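Local coordinates for protein branched-chain-amino-acid aminotransferase (Pseudomonas sp. UW4, PDB 6JIF) that catalyses the reversible, pyridoxal-5'-phosphate-dependent transfer of amino groups between branched-chain amino acids and 2-oxo acids, at residues P184-I189 / H325-V330; T234-E239 / D288-K293; L270-L275 / K339-V344; K293-K298 / H320-H325. All coordinates share one frame; numbering follows the deposited sequence.

Contact 1 (P184-I189 / H325-V330); sequences PHNFQI and HSETEV
The carboxamide of Asn186 and the carboxylate of Glu327 lie almost in one plane, 5° apart, and meet within it. ND2 of Asn186 gives a fairly straight hydrogen bond to OE1 of Glu327 at 3.0 Å, keeping within the plane of its own amide and using the syn lone pair of the acceptor. Beside it, OD1 of Asn186 comes to 2.6 Å from OE2 of Glu327; two oxygens so near suggest that the acid may hold a proton. In the Glu327 chain the bend at chi2 (-84°) brings the carboxylate to Asn186. Asparagine suits the place because its short amide brings an N-H donor within the plane of the acid.

Pro184 fills the other half of the contact. Its rigid, puckered ring lies against the turn of the loop, with CG of Pro184 3.7 Å from Glu329 N and equally near Ser326 O, while CD packs on Val330 CG2 at 3.9 Å. Ser326 OG accepts from the backbone N of Thr328 at 2.9 Å, which makes an ST turn, and from that of Glu329, which makes an ST motif, so a small hydroxyl ties the loop into shape. A water bridges Pro184 O and Glu327 O, donating to both.

The contact lies at the surface. Strand 185-189 runs between strands 227-230 and 308-317, parallel to both; Asn186 and Glu327 both touch Leu321 of strand 320-323, and the loop 325-330 leads from that strand to helix 332-346.

Contact 2 (T234-E239 / D288-K293); sequences THTKIE and DVFIDK
With chi1 near -69°, Lys237 sets CG beside its backbone N, where it meets the Phe290 ring, and the bend at chi3 (-67°) then carries the chain on past Asp288. The backbones beneath are joined by a single beta bridge, Lys237 opposite Phe290, where the approach to strand 238-241 meets the loop after strand 284-287 at the margin of the mixed sheet. Two hydrogen bonds make it: Ile291 N to Thr236 O at 2.9 Å and Ile238 N to Val289 O at 2.8 Å.

Lysine fits this partly exposed place because its methylenes can pack while its amine stays hydrated. CG of Lys237 lies 3.8 Å from CD1 of Phe290, the two side chains running alongside each other, and CD rests on the Asp288 carboxylate. Replacing Lys237 by an alanine would probably uncover this side of the Phe290 ring and leave Asp288 without its nearby positive charge.

The buried side chain of Ile238 packs among Phe246, Ile228 and Leu294. CD1 of Ile238 sits 4.0 Å from Val289 CG1 and equally far from CD1 of Ile291. Between the charged ends a water takes over, accepting from Lys237 NZ at 2.9 Å and donating to Asp288 OD1 at 2.8 Å.

Contact 3 (L270-L275 / K339-V344); sequences LSLIEL and KELTGV
Leu272 and Leu275 of one helix meet Leu341 of another where helices 267-278 and 332-346 cross steeply, the short segments running 108° apart in direction. Their axes approach to 10.4 Å, a spacing that leaves room for leucine side chains between the backbones; the nearest CA atoms, those of Leu272 and Leu341, stand 7.0 Å apart.

Leu341 lies at the middle of the interface. Its CG is placed anti to the backbone N (chi1 178°), and chi2 (55°) then turns CD1 to Leu275 and CD2 to Leu272. CD2 of Leu341 meets CD2 of Leu272 at 3.9 Å, while CD1 of Leu341 touches CD1 of Leu275 at the same distance and reaches the CB of Ser271 more loosely. Both leucines of the first helix cross Leu341 at about a right angle.

Leu275 reaches further. CD1 of Leu275 also lies 3.9 Å from Leu341 CA, its CD2 approaches Val344 CG2 at 4.3 Å, and both methyls rest against the methylene CG of Glu340. Cutting Leu275 back to an alanine is likely to open a gap between the helices and cost Leu341, Val344 and the aliphatic part of Glu340 a shared partner.

Ser271 is small enough to let Leu341 come close; its hydroxyl bonds to Ile267 O within its own helix and to Arg95 outside it. That helix begins at Ile267, which lines the pyridoxal-5'-phosphate pocket, and the Ser271 side chain is about 7 Å from the cofactor at nearest atoms. The carboxylate of Glu340 makes a weak, long ion pair with Arg279. What joins the two segments is therefore dispersion and the hydrophobic effect: buried leucines exclude water, while the hydroxyl of Ser271 bonds elsewhere.

Contact 4 (K293-K298 / H320-H325); sequences KLSDFK and HLHVFH
Leu294 spreads its side chain between two aromatic rings, those of His322 and Phe324. Its CB sits squarely over one face of the imidazole of His322, 3.7 Å from the ring centroid and 9° off the normal, a CH-pi contact; on another side CB of Leu294 meets CE1 of Phe324 at 3.8 Å. From CB the chain slides past His322 in the opposite direction, so that CD1 of Leu294 ends 3.9 Å from His322 CB, while its CD2 turns to Phe324 CZ at 4.1 Å. A leucine suits the place because its branched end serves both neighbours.

The 3-10 turn 294-296 that carries Leu294 leads into strand 297-304, and this turn packs against strand 320-323, which pairs antiparallel with strand 308-317 in the mixed sheet. Ile315 of strand 308-317 also touches Leu294 and Phe324.

Phe324 places its ring with CG beside the backbone N (chi1 -61°). At the ring's edge lie two carbonyl oxygens, Phe297 O in the ring plane and Leu294 O near it, the latter 3.5 Å from CE1 of Phe324, and polarised ring hydrogens favour such an approach. CB of Phe297 packs alongside, 3.8 Å from CD1 of Phe324, and CD2 of His322 lies over one face near the rim.

Polar edges are joined through water. One molecule donates to Phe297 O and lies 2.8 Å from NE2 of His322, in the plane of the imidazole; a second donates to Lys298 O and sits in the ring plane of His325, beside ND1.

Contacts 1, 2 and 4 gather along one mixed sheet and touch one another: Ile189 CD1 meets Ile291 CD1 at 3.9 Å, Ile238 and Val289 of contact 2 pack on Leu294 and Phe297 of contact 4, and Leu321 of contact 4 backs the Asn186 and Glu327 pair of contact 1. Contact 1 is a surface contact that joins a polar pair and a water bridge to the packing of a proline ring. Contacts 2 and 4 are partly buried and mix aliphatic or aromatic packing with waters at the edges, though backbone hydrogen bonds cross only in contact 2. Contact 3 stands apart, its centre at least 21 Å from the other centres, a buried meeting of two helices made mainly by leucine side chains.

Contact 1 (P184-I189 / H325-V330)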
# COMPACT_ATOMS: atom_id res chain seq x y z
N PRO B 184 -14.85 -22.21 17.13
CA PRO B 184 -15.47 -21.19 16.25
C PRO B 184 -15.23 -19.76 16.71
O PRO B 184 -15.25 -19.45 17.90
CB PRO B 184 -16.97 -21.49 16.34
CG PRO B 184 -17.08 -22.86 17.02
CD PRO B 184 -15.85 -23.04 17.84
N HIS B 185 -15.12 -18.86 15.74
CA HIS B 185 -14.93 -17.44 15.97
C HIS B 185 -15.97 -16.71 15.16
O HIS B 185 -16.36 -17.20 14.10
CB HIS B 185 -13.56 -16.95 15.49
CG HIS B 185 -12.45 -17.73 16.07
ND1 HIS B 185 -11.75 -17.32 17.18
CD2 HIS B 185 -12.00 -18.97 15.78
CE1 HIS B 185 -10.90 -18.26 17.53
NE2 HIS B 185 -11.03 -19.27 16.69
N ASN B 186 -16.37 -15.53 15.65
CA ASN B 186 -17.34 -14.67 14.96
C ASN B 186 -16.61 -13.56 14.21
O ASN B 186 -15.63 -13.01 14.72
CB ASN B 186 -18.36 -14.04 15.92
CG ASN B 186 -19.19 -15.11 16.60
OD1 ASN B 186 -19.40 -16.19 16.06
ND2 ASN B 186 -19.68 -14.82 17.81
N PHE B 187 -17.12 -13.22 13.01
CA PHE B 187 -16.54 -12.16 12.18
C PHE B 187 -17.65 -11.21 11.76
O PHE B 187 -18.83 -11.57 11.81
CB PHE B 187 -15.82 -12.72 10.93
CG PHE B 187 -14.65 -13.63 11.24
CD1 PHE B 187 -14.86 -14.93 11.62
CD2 PHE B 187 -13.34 -13.15 11.14
CE1 PHE B 187 -13.76 -15.78 11.90
CE2 PHE B 187 -12.29 -13.96 11.41
CZ PHE B 187 -12.50 -15.31 11.80
N GLN B 188 -17.27 -9.98 11.35
CA GLN B 188 -18.23 -8.92 11.01
C GLN B 188 -18.01 -8.42 9.58
O GLN B 188 -16.89 -8.09 9.21
CB GLN B 188 -18.08 -7.74 11.95
CG GLN B 188 -19.13 -6.68 11.74
CD GLN B 188 -18.91 -5.50 12.62
OE1 GLN B 188 -17.84 -4.89 12.63
NE2 GLN B 188 -19.93 -5.18 13.42
N ILE B 189 -19.08 -8.34 8.80
CA ILE B 189 -18.93 -7.72 7.45
C ILE B 189 -18.49 -6.28 7.59
O ILE B 189 -18.99 -5.53 8.42
CB ILE B 189 -20.24 -7.82 6.65
CG1 ILE B 189 -20.57 -9.28 6.35
CG2 ILE B 189 -20.19 -6.98 5.36
CD1 ILE B 189 -19.43 -10.12 5.78
N HIS B 325 -23.18 -23.50 11.91
CA HIS B 325 -23.23 -24.78 12.60
C HIS B 325 -23.39 -24.61 14.09
O HIS B 325 -24.30 -25.19 14.68
CB HIS B 325 -21.92 -25.56 12.29
CG HIS B 325 -21.79 -26.85 13.05
ND1 HIS B 325 -22.52 -27.97 12.74
CD2 HIS B 325 -20.98 -27.21 14.08
CE1 HIS B 325 -22.19 -28.96 13.56
NE2 HIS B 325 -21.25 -28.52 14.38
N SER B 326 -22.54 -23.80 14.72
CA SER B 326 -22.47 -23.73 16.17
C SER B 326 -21.55 -22.60 16.58
O SER B 326 -20.53 -22.35 15.94
CB SER B 326 -21.90 -25.05 16.73
OG SER B 326 -21.78 -24.99 18.13
N GLU B 327 -21.86 -22.00 17.73
CA GLU B 327 -20.94 -21.07 18.37
C GLU B 327 -19.91 -21.77 19.24
O GLU B 327 -18.97 -21.12 19.72
CB GLU B 327 -21.73 -20.06 19.22
CG GLU B 327 -22.54 -19.08 18.37
CD GLU B 327 -21.67 -17.92 17.92
OE1 GLU B 327 -21.65 -16.91 18.67
OE2 GLU B 327 -21.03 -18.02 16.83
N THR B 328 -20.07 -23.10 19.48
CA THR B 328 -19.26 -23.79 20.47
C THR B 328 -18.52 -25.00 19.93
O THR B 328 -17.57 -25.45 20.57
CB THR B 328 -20.14 -24.29 21.64
OG1 THR B 328 -21.13 -25.15 21.10
CG2 THR B 328 -20.91 -23.12 22.39
N GLU B 329 -18.93 -25.55 18.78
CA GLU B 329 -18.36 -26.79 18.28
C GLU B 329 -17.98 -26.62 16.82
O GLU B 329 -18.75 -26.06 16.03
CB GLU B 329 -19.33 -27.96 18.40
CG GLU B 329 -19.91 -28.16 19.81
CD GLU B 329 -20.22 -29.59 20.04
OE1 GLU B 329 -19.38 -30.27 20.68
OE2 GLU B 329 -21.27 -30.03 19.54
N VAL B 330 -16.85 -27.15 16.46
CA VAL B 330 -16.42 -27.12 15.06
C VAL B 330 -17.07 -28.27 14.32
O VAL B 330 -17.16 -29.40 14.84
CB VAL B 330 -14.91 -27.12 14.96
CG1 VAL B 330 -14.43 -27.16 13.47
CG2 VAL B 330 -14.35 -25.95 15.75
O HOH W 1 -17.73 -18.58 19.05

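Contact 2 (T234-E239 / D288-K293)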
# COMPACT_ATOMS: atom_id res chain seq x y z
N THR B 234 -19.61 -4.14 -5.75
CA THR B 234 -21.04 -4.23 -5.40
C THR B 234 -21.33 -4.54 -3.95
O THR B 234 -22.49 -4.38 -3.54
CB THR B 234 -21.79 -5.27 -6.27
OG1 THR B 234 -21.37 -6.59 -5.95
CG2 THR B 234 -21.51 -5.04 -7.75
N HIS B 235 -20.37 -5.05 -3.20
CA HIS B 235 -20.60 -5.46 -1.82
C HIS B 235 -21.79 -6.41 -1.76
O HIS B 235 -22.62 -6.38 -0.83
CB HIS B 235 -20.77 -4.27 -0.89
CG HIS B 235 -19.46 -3.66 -0.53
ND1 HIS B 235 -19.01 -3.57 0.76
CD2 HIS B 235 -18.49 -3.12 -1.31
CE1 HIS B 235 -17.80 -3.03 0.77
NE2 HIS B 235 -17.48 -2.72 -0.46
N THR B 236 -21.79 -7.36 -2.68
CA THR B 236 -22.76 -8.44 -2.61
C THR B 236 -22.15 -9.83 -2.42
O THR B 236 -22.91 -10.77 -2.17
CB THR B 236 -23.64 -8.46 -3.87
OG1 THR B 236 -22.85 -8.65 -5.05
CG2 THR B 236 -24.45 -7.17 -3.94
N LYS B 237 -20.83 -9.97 -2.52
CA LYS B 237 -20.17 -11.28 -2.54
C LYS B 237 -18.99 -11.29 -1.59
O LYS B 237 -18.22 -10.34 -1.54
CB LYS B 237 -19.70 -11.61 -3.99
CG LYS B 237 -20.83 -11.88 -4.96
CD LYS B 237 -20.37 -11.82 -6.45
CE LYS B 237 -19.95 -10.42 -6.84
NZ LYS B 237 -19.87 -10.20 -8.35
N ILE B 238 -18.82 -12.38 -0.83
CA ILE B 238 -17.66 -12.49 0.07
C ILE B 238 -16.38 -12.64 -0.73
O ILE B 238 -16.31 -13.42 -1.69
CB ILE B 238 -17.84 -13.70 0.99
CG1 ILE B 238 -19.04 -13.44 1.90
CG2 ILE B 238 -16.56 -13.99 1.84
CD1 ILE B 238 -19.43 -14.64 2.77
N GLU B 239 -15.34 -11.93 -0.32
CA GLU B 239 -14.01 -12.06 -0.91
C GLU B 239 -12.96 -12.57 0.06
O GLU B 239 -12.23 -13.49 -0.28
CB GLU B 239 -13.57 -10.74 -1.50
CG GLU B 239 -14.46 -10.31 -2.64
CD GLU B 239 -13.65 -9.79 -3.83
OE1 GLU B 239 -12.53 -9.25 -3.59
OE2 GLU B 239 -14.14 -9.93 -4.98
N ASP B 288 -19.08 -17.44 -7.11
CA ASP B 288 -19.64 -16.28 -6.40
C ASP B 288 -20.30 -16.77 -5.12
O ASP B 288 -21.17 -17.66 -5.15
CB ASP B 288 -20.68 -15.56 -7.24
CG ASP B 288 -20.08 -14.81 -8.42
OD1 ASP B 288 -18.87 -14.50 -8.37
OD2 ASP B 288 -20.85 -14.50 -9.37
N VAL B 289 -19.91 -16.19 -3.99
CA VAL B 289 -20.43 -16.52 -2.67
C VAL B 289 -21.25 -15.30 -2.22
O VAL B 289 -20.72 -14.30 -1.73
CB VAL B 289 -19.30 -16.86 -1.69
CG1 VAL B 289 -19.86 -17.17 -0.29
CG2 VAL B 289 -18.45 -18.17 -2.15
N PHE B 290 -22.57 -15.36 -2.40
CA PHE B 290 -23.41 -14.21 -2.07
C PHE B 290 -23.62 -14.02 -0.57
O PHE B 290 -23.93 -14.97 0.17
CB PHE B 290 -24.73 -14.37 -2.80
CG PHE B 290 -24.59 -14.15 -4.29
CD1 PHE B 290 -24.46 -12.84 -4.80
CD2 PHE B 290 -24.61 -15.20 -5.18
CE1 PHE B 290 -24.31 -12.63 -6.19
CE2 PHE B 290 -24.45 -15.00 -6.58
CZ PHE B 290 -24.32 -13.73 -7.07
N ILE B 291 -23.52 -12.76 -0.12
CA ILE B 291 -23.67 -12.52 1.34
C ILE B 291 -25.13 -12.65 1.79
O ILE B 291 -25.38 -12.88 2.99
CB ILE B 291 -23.06 -11.15 1.69
CG1 ILE B 291 -22.97 -10.95 3.21
CG2 ILE B 291 -23.92 -10.00 1.06
CD1 ILE B 291 -22.24 -12.06 3.98
N ASP B 292 -26.10 -12.53 0.86
CA ASP B 292 -27.51 -12.74 1.18
C ASP B 292 -27.89 -14.24 1.15
O ASP B 292 -29.05 -14.57 1.39
CB ASP B 292 -28.41 -11.94 0.22
CG ASP B 292 -28.12 -12.24 -1.30
OD1 ASP B 292 -26.98 -11.89 -1.79
OD2 ASP B 292 -29.06 -12.77 -1.99
N LYS B 293 -26.94 -15.13 0.96
CA LYS B 293 -27.23 -16.58 0.90
C LYS B 293 -26.36 -17.37 1.84
O LYS B 293 -25.94 -18.49 1.51
CB LYS B 293 -27.09 -17.09 -0.54
CG LYS B 293 -28.13 -16.46 -1.52
CD LYS B 293 -29.56 -16.79 -1.17
CE LYS B 293 -29.92 -18.24 -1.27
NZ LYS B 293 -29.80 -18.77 -2.63
O HOH W 2 -18.19 -12.15 -9.67
O HOH W 3 -17.46 -14.54 -3.94

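Contact 3 (L270-L275 / K339-V344)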
# COMPACT_ATOMS: atom_id res chain seq x y z
N LEU B 270 -5.44 -23.35 -1.96
CA LEU B 270 -5.09 -24.28 -3.03
C LEU B 270 -4.86 -25.68 -2.49
O LEU B 270 -5.27 -26.67 -3.12
CB LEU B 270 -3.83 -23.76 -3.72
CG LEU B 270 -3.33 -24.65 -4.86
CD1 LEU B 270 -4.31 -24.50 -6.01
CD2 LEU B 270 -1.91 -24.22 -5.34
N SER B 271 -4.18 -25.78 -1.34
CA SER B 271 -3.91 -27.07 -0.74
C SER B 271 -5.19 -27.76 -0.32
O SER B 271 -5.34 -28.98 -0.50
CB SER B 271 -2.95 -26.87 0.44
OG SER B 271 -1.67 -26.39 -0.03
N LEU B 272 -6.10 -27.02 0.32
CA LEU B 272 -7.39 -27.61 0.72
C LEU B 272 -8.19 -28.03 -0.51
O LEU B 272 -8.85 -29.07 -0.49
CB LEU B 272 -8.17 -26.60 1.58
CG LEU B 272 -7.56 -26.30 2.96
CD1 LEU B 272 -8.33 -25.23 3.72
CD2 LEU B 272 -7.56 -27.62 3.78
N ILE B 273 -8.17 -27.23 -1.58
CA ILE B 273 -8.89 -27.62 -2.80
C ILE B 273 -8.35 -28.93 -3.33
O ILE B 273 -9.11 -29.84 -3.67
CB ILE B 273 -8.84 -26.49 -3.86
CG1 ILE B 273 -9.76 -25.34 -3.43
CG2 ILE B 273 -9.25 -27.01 -5.26
CD1 ILE B 273 -9.57 -24.04 -4.21
N GLU B 274 -7.01 -29.06 -3.37
CA GLU B 274 -6.40 -30.27 -3.90
C GLU B 274 -6.64 -31.47 -2.99
O GLU B 274 -6.92 -32.57 -3.46
CB GLU B 274 -4.90 -30.03 -4.15
CG GLU B 274 -4.77 -29.16 -5.45
CD GLU B 274 -3.42 -28.48 -5.79
OE1 GLU B 274 -2.61 -28.12 -4.90
OE2 GLU B 274 -3.22 -28.22 -7.01
N LEU B 275 -6.59 -31.27 -1.66
CA LEU B 275 -6.83 -32.41 -0.77
C LEU B 275 -8.29 -32.81 -0.81
O LEU B 275 -8.61 -33.99 -0.79
CB LEU B 275 -6.40 -32.10 0.66
CG LEU B 275 -4.88 -31.97 0.84
CD1 LEU B 275 -4.63 -31.35 2.22
CD2 LEU B 275 -4.15 -33.33 0.69
N LYS B 339 -7.59 -31.95 9.86
CA LYS B 339 -6.82 -33.17 10.14
C LYS B 339 -5.95 -33.53 8.93
O LYS B 339 -4.76 -33.83 9.07
CB LYS B 339 -7.74 -34.32 10.48
CG LYS B 339 -6.94 -35.62 10.79
CD LYS B 339 -7.79 -36.73 11.43
CE LYS B 339 -8.49 -37.59 10.38
NZ LYS B 339 -10.00 -37.67 10.61
N GLU B 340 -6.55 -33.49 7.74
CA GLU B 340 -5.83 -33.89 6.53
C GLU B 340 -4.66 -32.94 6.25
O GLU B 340 -3.52 -33.37 5.97
CB GLU B 340 -6.80 -33.94 5.35
CG GLU B 340 -6.17 -34.45 4.04
CD GLU B 340 -5.83 -35.97 4.06
OE1 GLU B 340 -6.26 -36.72 4.98
OE2 GLU B 340 -5.18 -36.46 3.07
N LEU B 341 -4.93 -31.64 6.35
CA LEU B 341 -3.93 -30.65 5.98
C LEU B 341 -2.78 -30.64 6.98
O LEU B 341 -1.61 -30.66 6.59
CB LEU B 341 -4.57 -29.27 5.87
CG LEU B 341 -3.47 -28.24 5.52
CD1 LEU B 341 -2.67 -28.63 4.21
CD2 LEU B 341 -4.05 -26.83 5.36
N THR B 342 -3.09 -30.63 8.28
CA THR B 342 -2.01 -30.69 9.27
C THR B 342 -1.25 -32.02 9.23
O THR B 342 -0.04 -32.05 9.48
CB THR B 342 -2.58 -30.43 10.68
OG1 THR B 342 -3.52 -31.48 11.05
CG2 THR B 342 -3.29 -29.06 10.67
N GLY B 343 -1.94 -33.12 8.89
CA GLY B 343 -1.23 -34.39 8.76
C GLY B 343 -0.23 -34.37 7.62
O GLY B 343 0.88 -34.90 7.76
N VAL B 344 -0.60 -33.77 6.48
CA VAL B 344 0.35 -33.68 5.38
C VAL B 344 1.51 -32.75 5.75
O VAL B 344 2.69 -33.10 5.57
CB VAL B 344 -0.37 -33.25 4.11
CG1 VAL B 344 0.66 -32.80 3.04
CG2 VAL B 344 -1.28 -34.42 3.64

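Contact 4 (K293-K298 / H320-H325)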
# COMPACT_ATOMS: atom_id res chain seq x y z
N LYS B 293 -26.94 -15.13 0.96
CA LYS B 293 -27.23 -16.58 0.90
C LYS B 293 -26.36 -17.37 1.84
O LYS B 293 -25.94 -18.49 1.51
CB LYS B 293 -27.09 -17.09 -0.54
CG LYS B 293 -28.13 -16.46 -1.52
CD LYS B 293 -29.56 -16.79 -1.17
CE LYS B 293 -29.92 -18.24 -1.27
NZ LYS B 293 -29.80 -18.77 -2.63
N LEU B 294 -26.08 -16.84 3.06
CA LEU B 294 -25.24 -17.61 3.99
C LEU B 294 -25.89 -18.93 4.37
O LEU B 294 -25.19 -19.88 4.73
CB LEU B 294 -24.95 -16.80 5.26
CG LEU B 294 -24.14 -15.54 4.94
CD1 LEU B 294 -23.73 -14.88 6.25
CD2 LEU B 294 -22.94 -15.92 4.19
N SER B 295 -27.21 -19.01 4.27
CA SER B 295 -27.89 -20.26 4.56
C SER B 295 -27.49 -21.41 3.63
O SER B 295 -27.81 -22.57 3.95
CB SER B 295 -29.38 -20.00 4.50
OG SER B 295 -29.73 -19.38 5.72
N ASP B 296 -26.77 -21.14 2.54
CA ASP B 296 -26.23 -22.21 1.70
C ASP B 296 -25.27 -23.14 2.44
O ASP B 296 -25.05 -24.27 1.96
CB ASP B 296 -25.40 -21.66 0.54
CG ASP B 296 -26.20 -20.89 -0.49
OD1 ASP B 296 -27.44 -20.85 -0.43
OD2 ASP B 296 -25.52 -20.31 -1.37
N PHE B 297 -24.62 -22.70 3.52
CA PHE B 297 -23.49 -23.42 4.11
C PHE B 297 -23.89 -24.00 5.45
O PHE B 297 -24.49 -23.30 6.26
CB PHE B 297 -22.30 -22.47 4.27
CG PHE B 297 -21.89 -21.86 2.98
CD1 PHE B 297 -21.50 -22.66 1.92
CD2 PHE B 297 -21.99 -20.47 2.79
CE1 PHE B 297 -21.17 -22.13 0.68
CE2 PHE B 297 -21.63 -19.91 1.56
CZ PHE B 297 -21.24 -20.75 0.49
N LYS B 298 -23.55 -25.29 5.69
CA LYS B 298 -23.74 -25.81 7.04
C LYS B 298 -22.50 -25.59 7.92
O LYS B 298 -22.57 -25.75 9.13
CB LYS B 298 -24.13 -27.30 6.97
CG LYS B 298 -23.07 -28.17 6.24
CD LYS B 298 -23.57 -29.65 6.18
CE LYS B 298 -22.51 -30.54 5.51
NZ LYS B 298 -22.76 -32.06 5.56
N HIS B 320 -27.06 -8.58 12.40
CA HIS B 320 -27.62 -9.85 12.81
C HIS B 320 -26.53 -10.89 12.62
O HIS B 320 -25.85 -10.88 11.60
CB HIS B 320 -28.86 -10.23 12.01
CG HIS B 320 -30.01 -9.31 12.26
ND1 HIS B 320 -30.15 -8.11 11.61
CD2 HIS B 320 -31.05 -9.40 13.12
CE1 HIS B 320 -31.24 -7.50 12.05
NE2 HIS B 320 -31.80 -8.27 12.97
N LEU B 321 -26.38 -11.78 13.60
CA LEU B 321 -25.34 -12.80 13.59
C LEU B 321 -25.91 -14.04 12.91
O LEU B 321 -26.91 -14.59 13.36
CB LEU B 321 -24.93 -13.13 15.03
CG LEU B 321 -23.73 -14.08 15.06
CD1 LEU B 321 -22.36 -13.40 14.63
CD2 LEU B 321 -23.64 -14.73 16.43
N HIS B 322 -25.33 -14.44 11.80
CA HIS B 322 -25.69 -15.69 11.13
C HIS B 322 -24.75 -16.77 11.62
O HIS B 322 -23.56 -16.75 11.30
CB HIS B 322 -25.59 -15.60 9.60
CG HIS B 322 -26.07 -16.85 8.91
ND1 HIS B 322 -27.36 -16.98 8.43
CD2 HIS B 322 -25.46 -18.05 8.69
CE1 HIS B 322 -27.52 -18.21 7.95
NE2 HIS B 322 -26.39 -18.87 8.09
N VAL B 323 -25.30 -17.79 12.29
CA VAL B 323 -24.49 -18.93 12.75
C VAL B 323 -24.71 -20.12 11.82
O VAL B 323 -25.85 -20.55 11.64
CB VAL B 323 -24.86 -19.30 14.21
CG1 VAL B 323 -24.15 -20.60 14.64
CG2 VAL B 323 -24.44 -18.18 15.09
N PHE B 324 -23.61 -20.71 11.30
CA PHE B 324 -23.73 -21.79 10.29
C PHE B 324 -24.04 -23.12 10.97
O PHE B 324 -24.98 -23.85 10.58
CB PHE B 324 -22.45 -21.92 9.44
CG PHE B 324 -22.11 -20.65 8.63
CD1 PHE B 324 -22.68 -20.43 7.40
CD2 PHE B 324 -21.26 -19.70 9.17
CE1 PHE B 324 -22.40 -19.28 6.69
CE2 PHE B 324 -20.94 -18.55 8.50
CZ PHE B 324 -21.51 -18.32 7.25
N HIS B 325 -23.18 -23.50 11.91
CA HIS B 325 -23.23 -24.78 12.60
C HIS B 325 -23.39 -24.61 14.09
O HIS B 325 -24.30 -25.19 14.68
CB HIS B 325 -21.92 -25.56 12.29
CG HIS B 325 -21.79 -26.85 13.05
ND1 HIS B 325 -22.52 -27.97 12.74
CD2 HIS B 325 -20.98 -27.21 14.08
CE1 HIS B 325 -22.19 -28.96 13.56
NE2 HIS B 325 -21.25 -28.52 14.38
O HOH W 4 -26.32 -21.57 7.57
O HOH W 5 -24.25 -27.52 10.45